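Local coordinates for amine Dehydrogenase (Pseudomonas putida, PDB 1JMX), which probably forms the beta-propeller subunit of a heme-containing enzyme complex that oxidatively deaminates primary amines, at residues 270-278 / 289-300; 301-309 / 318-326. All blocks are in the same frame, centred on the assembly; numbering follows the deposited sequence.

In the fold
Interaction 1 comes first along the chain and closes before interaction 2 opens, their centres about 12 Å apart on the same side of the chain's centre. Interaction 1 spans strands 269-274, 276-281 and 286-292 of one antiparallel sheet, then follows the chain into strand 299-302, which begins the next sheet. Interaction 2 starts on that strand and joins the loop after it and the start of strand 309-312 to the end of strand 317-322. Two polar contacts tie the neighbouring blades: K289 NZ lies 2.7 Å from T325 O, and Y271 OH 3.1 Å from P323 O, both probable hydrogen bonds. Together they show how successive blades of this propeller-like, helix-free chain are connected and pressed together.

Interaction 1 of 2, residues 270-278 / 289-300; sequences IYGVLNRLA and KAANLDHTYYCV
V273 meets residues on two sides of the connecting loop: its side chain crosses that of L293 at about a right angle, CG2 3.8 Å from L293 CD1, and runs past that of V300 in the opposite direction. Its chi1 of 72° sets CG1 between the backbone N and the carbonyl carbon, facing V300, and the V273 CG1 to V300 CG1 distance of 3.4 Å is tighter than usual. L293 also spreads its other methyl, CD2, to CB of L277, and L277 pairs with A291 through two backbone hydrogen bonds. Where N275 turns between strands 269-274 and 276-281, T296 OG1 of the linking loop donates to N275 OD1 over 2.6 Å, nearly in line with the amide C=O; T296 OG1 and N275 ND2 also bond to the backbone of another protein's chain, placing the pair at a subunit interface. The methyl CG2 of T296 lies alongside L274, 3.8 Å from CD2, and Y297 N donates straight to L274 O (3.0 Å, 167° at the hydrogen). R276 bends at chi3 and lays its guanidinium face on A290, whose CB stands 3.3 Å above the plane, and NH2 reaches E255 in a salt bridge. One water links N275 O to L293 N. This is the blade-to-blade passage of a beta-propeller, where the chain leaves a blade's outermost strand, 286-292, and enters the next blade's first, 299-302.

Interaction 2 of 2, residues 301-309 / 318-326; sequences AFDKKGDKL and LAVFNPDTL
F302, with chi1 at -95°, turns its ring so that CE2 at the edge comes within 4.0 Å of P323 CB, while L309 swings CG beside its carbonyl carbon (chi1 -151°) and lays that atom over a face of the same ring. Both belong to one four-stranded antiparallel blade of the beta-propeller, in which L309 opens the second strand and pairs with F321 near the end of the third. Two backbone bonds join them, L309 N to F321 O at 3.0 Å and F321 N to L309 O at 2.8 Å; their CB atoms, 4.0 Å apart, lie on the same face, which packs against L277 of the preceding blade. Past the pair, P323 lies against the turn at 303-307, its CG 3.3 Å from G306 O and its CD close to D307 O. With an alanine in its place CG and CD are gone, which would probably open a gap over those two carbonyls and leave the backbone before D324 freer to turn. K308 runs out extended, CD brushing V320 CG1, to a salt bridge with D31. The turn itself is an Asx motif: D303 OD2 accepts from G306 N nearly along its C-O axis and, through its syn lone pair, from D307 N at 3.0 Å.

Interaction 1 of 2, residues 270-278 / 289-300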
# COMPACT_ATOMS: atom_id res chain seq x y z
N ILE B 270 6.11 -31.86 11.23
CA ILE B 270 6.28 -30.42 11.34
C ILE B 270 4.91 -29.76 11.12
O ILE B 270 4.15 -30.15 10.23
CB ILE B 270 7.33 -29.88 10.32
CG1 ILE B 270 7.62 -28.40 10.61
CG2 ILE B 270 6.84 -30.09 8.89
CD1 ILE B 270 8.71 -27.82 9.79
N TYR B 271 4.59 -28.80 12.00
CA TYR B 271 3.33 -28.08 11.95
C TYR B 271 3.53 -26.62 11.57
O TYR B 271 4.22 -25.90 12.29
CB TYR B 271 2.65 -28.14 13.31
CG TYR B 271 2.30 -29.53 13.80
CD1 TYR B 271 0.98 -29.87 14.08
CD2 TYR B 271 3.29 -30.48 14.03
CE1 TYR B 271 0.66 -31.13 14.59
CE2 TYR B 271 2.98 -31.74 14.54
CZ TYR B 271 1.66 -32.05 14.81
OH TYR B 271 1.33 -33.29 15.32
N GLY B 272 2.92 -26.19 10.48
CA GLY B 272 3.01 -24.80 10.04
C GLY B 272 1.67 -24.11 10.20
O GLY B 272 0.64 -24.78 10.22
N VAL B 273 1.66 -22.78 10.27
CA VAL B 273 0.40 -22.05 10.45
C VAL B 273 0.34 -20.63 9.87
O VAL B 273 1.36 -19.96 9.73
CB VAL B 273 0.02 -21.97 11.98
CG1 VAL B 273 0.95 -21.02 12.71
CG2 VAL B 273 -1.44 -21.55 12.17
N LEU B 274 -0.87 -20.23 9.50
CA LEU B 274 -1.20 -18.90 8.99
C LEU B 274 -2.73 -18.87 8.88
O LEU B 274 -3.40 -18.54 9.84
CB LEU B 274 -0.52 -18.57 7.66
CG LEU B 274 -0.37 -17.09 7.25
CD1 LEU B 274 -1.58 -16.56 6.52
CD2 LEU B 274 -0.09 -16.23 8.47
N ASN B 275 -3.27 -19.28 7.73
CA ASN B 275 -4.72 -19.32 7.54
C ASN B 275 -5.26 -20.71 7.85
O ASN B 275 -6.41 -20.86 8.24
CB ASN B 275 -5.10 -18.85 6.13
CG ASN B 275 -4.99 -17.34 5.97
OD1 ASN B 275 -4.98 -16.61 6.96
ND2 ASN B 275 -4.91 -16.88 4.73
N ARG B 276 -4.41 -21.71 7.68
CA ARG B 276 -4.74 -23.10 8.01
C ARG B 276 -3.59 -23.63 8.86
O ARG B 276 -2.48 -23.10 8.81
CB ARG B 276 -4.84 -23.98 6.76
CG ARG B 276 -6.13 -23.86 5.97
CD ARG B 276 -6.39 -25.14 5.18
NE ARG B 276 -5.19 -25.59 4.47
CZ ARG B 276 -5.12 -26.71 3.76
NH1 ARG B 276 -6.18 -27.51 3.65
NH2 ARG B 276 -3.98 -27.07 3.18
N LEU B 277 -3.87 -24.65 9.66
CA LEU B 277 -2.83 -25.27 10.47
C LEU B 277 -2.55 -26.57 9.72
O LEU B 277 -3.43 -27.40 9.58
CB LEU B 277 -3.37 -25.59 11.87
CG LEU B 277 -2.42 -25.69 13.09
CD1 LEU B 277 -3.14 -26.44 14.20
CD2 LEU B 277 -1.13 -26.40 12.75
N ALA B 278 -1.34 -26.73 9.19
CA ALA B 278 -1.02 -27.94 8.45
C ALA B 278 -0.03 -28.84 9.19
O ALA B 278 0.88 -28.37 9.86
CB ALA B 278 -0.49 -27.60 7.07
N LYS B 289 -2.37 -33.82 7.34
CA LYS B 289 -3.65 -33.21 7.72
C LYS B 289 -3.60 -31.70 7.90
O LYS B 289 -2.60 -31.14 8.32
CB LYS B 289 -4.18 -33.85 9.00
CG LYS B 289 -5.61 -33.50 9.34
CD LYS B 289 -6.09 -34.38 10.48
CE LYS B 289 -7.55 -34.12 10.83
NZ LYS B 289 -7.97 -35.02 11.96
N ALA B 290 -4.72 -31.04 7.59
CA ALA B 290 -4.84 -29.60 7.72
C ALA B 290 -6.14 -29.29 8.44
O ALA B 290 -7.12 -30.04 8.34
CB ALA B 290 -4.82 -28.95 6.34
N ALA B 291 -6.13 -28.24 9.25
CA ALA B 291 -7.31 -27.84 9.99
C ALA B 291 -7.63 -26.37 9.70
O ALA B 291 -6.71 -25.56 9.53
CB ALA B 291 -7.10 -28.05 11.48
N ASN B 292 -8.92 -26.06 9.60
CA ASN B 292 -9.36 -24.69 9.37
C ASN B 292 -9.38 -23.94 10.69
O ASN B 292 -9.74 -24.51 11.73
CB ASN B 292 -10.75 -24.65 8.71
CG ASN B 292 -10.74 -25.24 7.32
OD1 ASN B 292 -9.76 -25.10 6.58
ND2 ASN B 292 -11.82 -25.92 6.97
N LEU B 293 -9.00 -22.67 10.65
CA LEU B 293 -8.93 -21.84 11.85
C LEU B 293 -10.09 -20.85 11.95
O LEU B 293 -10.77 -20.56 10.96
CB LEU B 293 -7.61 -21.08 11.86
CG LEU B 293 -6.35 -21.92 11.65
CD1 LEU B 293 -5.16 -21.05 11.43
CD2 LEU B 293 -6.15 -22.82 12.84
N ASP B 294 -10.30 -20.32 13.15
CA ASP B 294 -11.35 -19.34 13.39
C ASP B 294 -10.94 -18.00 12.78
O ASP B 294 -11.78 -17.14 12.53
CB ASP B 294 -11.60 -19.18 14.89
CG ASP B 294 -12.26 -20.40 15.52
OD1 ASP B 294 -12.43 -21.45 14.85
OD2 ASP B 294 -12.60 -20.31 16.72
N HIS B 295 -9.63 -17.83 12.59
CA HIS B 295 -9.05 -16.64 11.99
C HIS B 295 -7.55 -16.89 11.80
O HIS B 295 -7.05 -17.95 12.17
CB HIS B 295 -9.30 -15.37 12.84
CG HIS B 295 -8.76 -15.44 14.23
ND1 HIS B 295 -7.43 -15.21 14.53
CD2 HIS B 295 -9.36 -15.69 15.42
CE1 HIS B 295 -7.25 -15.30 15.83
NE2 HIS B 295 -8.40 -15.60 16.39
N THR B 296 -6.86 -15.94 11.18
CA THR B 296 -5.43 -16.08 10.95
C THR B 296 -4.67 -16.09 12.27
O THR B 296 -5.02 -15.37 13.20
CB THR B 296 -4.88 -14.92 10.09
OG1 THR B 296 -5.52 -14.95 8.82
CG2 THR B 296 -3.39 -15.05 9.87
N TYR B 297 -3.70 -16.99 12.37
CA TYR B 297 -2.83 -17.10 13.54
C TYR B 297 -1.41 -17.05 12.98
O TYR B 297 -1.16 -17.52 11.87
CB TYR B 297 -3.06 -18.41 14.29
CG TYR B 297 -4.32 -18.45 15.13
CD1 TYR B 297 -5.49 -19.03 14.64
CD2 TYR B 297 -4.34 -17.92 16.42
CE1 TYR B 297 -6.65 -19.08 15.41
CE2 TYR B 297 -5.50 -17.97 17.20
CZ TYR B 297 -6.65 -18.55 16.69
OH TYR B 297 -7.81 -18.57 17.43
N TYR B 298 -0.49 -16.43 13.71
CA TYR B 298 0.89 -16.30 13.24
C TYR B 298 1.87 -17.33 13.76
O TYR B 298 2.64 -17.92 13.00
CB TYR B 298 1.48 -14.97 13.69
CG TYR B 298 0.98 -13.70 13.05
CD1 TYR B 298 0.45 -13.69 11.75
CD2 TYR B 298 1.11 -12.49 13.72
CE1 TYR B 298 0.08 -12.49 11.14
CE2 TYR B 298 0.74 -11.30 13.12
CZ TYR B 298 0.23 -11.29 11.84
OH TYR B 298 -0.10 -10.08 11.28
N CYS B 299 1.85 -17.52 15.07
CA CYS B 299 2.82 -18.35 15.76
C CYS B 299 2.40 -19.62 16.49
O CYS B 299 1.53 -19.59 17.36
CB CYS B 299 3.56 -17.42 16.72
SG CYS B 299 5.11 -18.02 17.33
N VAL B 300 3.07 -20.72 16.17
CA VAL B 300 2.81 -22.00 16.83
C VAL B 300 3.69 -22.10 18.08
O VAL B 300 4.74 -21.46 18.17
CB VAL B 300 3.12 -23.25 15.93
CG1 VAL B 300 2.07 -23.41 14.85
CG2 VAL B 300 4.51 -23.17 15.33
O HOH W 1 -9.01 -21.76 7.90

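Interaction 2 of 2, residues 301-309 / 318-326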
# COMPACT_ATOMS: atom_id res chain seq x y z
N ALA B 301 3.22 -22.88 19.05
CA ALA B 301 3.95 -23.13 20.28
C ALA B 301 3.54 -24.52 20.78
O ALA B 301 2.37 -24.85 20.81
CB ALA B 301 3.63 -22.06 21.34
N PHE B 302 4.53 -25.35 21.08
CA PHE B 302 4.31 -26.70 21.59
C PHE B 302 4.67 -26.72 23.08
O PHE B 302 5.62 -26.05 23.50
CB PHE B 302 5.25 -27.69 20.89
CG PHE B 302 4.65 -28.39 19.71
CD1 PHE B 302 5.12 -28.16 18.43
CD2 PHE B 302 3.64 -29.34 19.89
CE1 PHE B 302 4.62 -28.86 17.34
CE2 PHE B 302 3.14 -30.05 18.82
CZ PHE B 302 3.63 -29.81 17.54
N ASP B 303 3.91 -27.46 23.88
CA ASP B 303 4.29 -27.58 25.28
C ASP B 303 5.45 -28.59 25.32
O ASP B 303 5.83 -29.14 24.28
CB ASP B 303 3.10 -27.94 26.20
CG ASP B 303 2.51 -29.33 25.93
OD1 ASP B 303 1.57 -29.69 26.66
OD2 ASP B 303 2.97 -30.06 25.04
N LYS B 304 6.00 -28.84 26.51
CA LYS B 304 7.15 -29.73 26.66
C LYS B 304 7.02 -31.12 26.06
O LYS B 304 7.91 -31.57 25.34
CB LYS B 304 7.56 -29.83 28.13
CG LYS B 304 8.98 -29.35 28.41
CD LYS B 304 9.18 -27.87 28.05
CE LYS B 304 10.60 -27.41 28.36
NZ LYS B 304 10.79 -25.99 28.01
N LYS B 305 5.91 -31.79 26.35
CA LYS B 305 5.68 -33.14 25.83
C LYS B 305 5.15 -33.18 24.41
O LYS B 305 5.32 -34.18 23.71
CB LYS B 305 4.75 -33.93 26.76
CG LYS B 305 5.41 -34.39 28.06
CD LYS B 305 4.41 -35.12 28.96
CE LYS B 305 3.79 -36.34 28.25
NZ LYS B 305 2.67 -36.96 29.04
N GLY B 306 4.56 -32.08 23.95
CA GLY B 306 4.02 -32.05 22.60
C GLY B 306 2.59 -32.59 22.57
O GLY B 306 2.16 -33.11 21.54
N ASP B 307 1.90 -32.52 23.71
CA ASP B 307 0.51 -32.97 23.85
C ASP B 307 -0.45 -31.84 23.45
O ASP B 307 -1.64 -32.07 23.25
CB ASP B 307 0.19 -33.33 25.31
CG ASP B 307 1.09 -34.40 25.87
OD1 ASP B 307 1.47 -35.35 25.14
OD2 ASP B 307 1.40 -34.29 27.08
N LYS B 308 0.05 -30.60 23.48
CA LYS B 308 -0.75 -29.44 23.10
C LYS B 308 -0.01 -28.60 22.10
O LYS B 308 1.22 -28.58 22.09
CB LYS B 308 -1.06 -28.56 24.30
CG LYS B 308 -1.97 -29.17 25.32
CD LYS B 308 -2.15 -28.17 26.42
CE LYS B 308 -2.90 -28.76 27.57
NZ LYS B 308 -2.78 -27.87 28.72
N LEU B 309 -0.78 -27.90 21.29
CA LEU B 309 -0.26 -27.01 20.26
C LEU B 309 -1.03 -25.72 20.44
O LEU B 309 -2.25 -25.70 20.29
CB LEU B 309 -0.54 -27.59 18.87
CG LEU B 309 0.40 -27.29 17.69
CD1 LEU B 309 -0.29 -27.70 16.40
CD2 LEU B 309 0.77 -25.83 17.63
N LEU B 318 -5.62 -17.41 22.42
CA LEU B 318 -4.76 -18.55 22.11
C LEU B 318 -5.68 -19.71 21.75
O LEU B 318 -6.65 -19.98 22.45
CB LEU B 318 -3.94 -19.00 23.32
CG LEU B 318 -2.83 -18.20 24.01
CD1 LEU B 318 -1.79 -17.75 23.01
CD2 LEU B 318 -3.44 -17.04 24.73
N ALA B 319 -5.40 -20.38 20.64
CA ALA B 319 -6.19 -21.54 20.27
C ALA B 319 -5.38 -22.71 20.80
O ALA B 319 -4.15 -22.71 20.70
CB ALA B 319 -6.35 -21.63 18.76
N VAL B 320 -6.04 -23.66 21.46
CA VAL B 320 -5.34 -24.83 21.97
C VAL B 320 -5.79 -26.01 21.13
O VAL B 320 -6.98 -26.27 21.01
CB VAL B 320 -5.66 -25.12 23.46
CG1 VAL B 320 -4.81 -26.28 23.95
CG2 VAL B 320 -5.39 -23.89 24.31
N PHE B 321 -4.83 -26.69 20.52
CA PHE B 321 -5.09 -27.82 19.66
C PHE B 321 -4.51 -29.12 20.17
O PHE B 321 -3.53 -29.14 20.92
CB PHE B 321 -4.49 -27.58 18.27
CG PHE B 321 -5.39 -26.84 17.34
CD1 PHE B 321 -5.65 -25.49 17.52
CD2 PHE B 321 -5.97 -27.50 16.25
CE1 PHE B 321 -6.48 -24.80 16.64
CE2 PHE B 321 -6.80 -26.82 15.36
CZ PHE B 321 -7.06 -25.47 15.55
N ASN B 322 -5.15 -30.22 19.76
CA ASN B 322 -4.67 -31.55 20.08
C ASN B 322 -3.87 -31.78 18.81
O ASN B 322 -4.43 -31.74 17.72
CB ASN B 322 -5.82 -32.54 20.14
CG ASN B 322 -5.35 -33.96 20.39
OD1 ASN B 322 -4.61 -34.54 19.60
ND2 ASN B 322 -5.78 -34.53 21.50
N PRO B 323 -2.55 -31.97 18.93
CA PRO B 323 -1.74 -32.18 17.73
C PRO B 323 -2.00 -33.49 16.96
O PRO B 323 -1.76 -33.55 15.75
CB PRO B 323 -0.31 -32.09 18.26
CG PRO B 323 -0.44 -32.63 19.64
CD PRO B 323 -1.71 -31.99 20.14
N ASP B 324 -2.51 -34.50 17.65
CA ASP B 324 -2.79 -35.79 17.01
C ASP B 324 -4.04 -35.71 16.14
O ASP B 324 -3.99 -36.04 14.95
CB ASP B 324 -2.98 -36.90 18.06
CG ASP B 324 -1.78 -37.04 18.97
OD1 ASP B 324 -0.64 -37.13 18.45
OD2 ASP B 324 -1.97 -37.05 20.20
N THR B 325 -5.14 -35.27 16.72
CA THR B 325 -6.39 -35.15 15.99
C THR B 325 -6.45 -33.88 15.16
O THR B 325 -7.25 -33.79 14.23
CB THR B 325 -7.60 -35.21 16.95
OG1 THR B 325 -7.54 -34.11 17.87
CG2 THR B 325 -7.60 -36.51 17.75
N LEU B 326 -5.58 -32.92 15.46
CA LEU B 326 -5.53 -31.61 14.77
C LEU B 326 -6.83 -30.82 14.95
O LEU B 326 -7.31 -30.15 14.02
CB LEU B 326 -5.18 -31.74 13.28
CG LEU B 326 -3.83 -31.16 12.81
CD1 LEU B 326 -3.93 -30.66 11.38
CD2 LEU B 326 -3.39 -30.03 13.71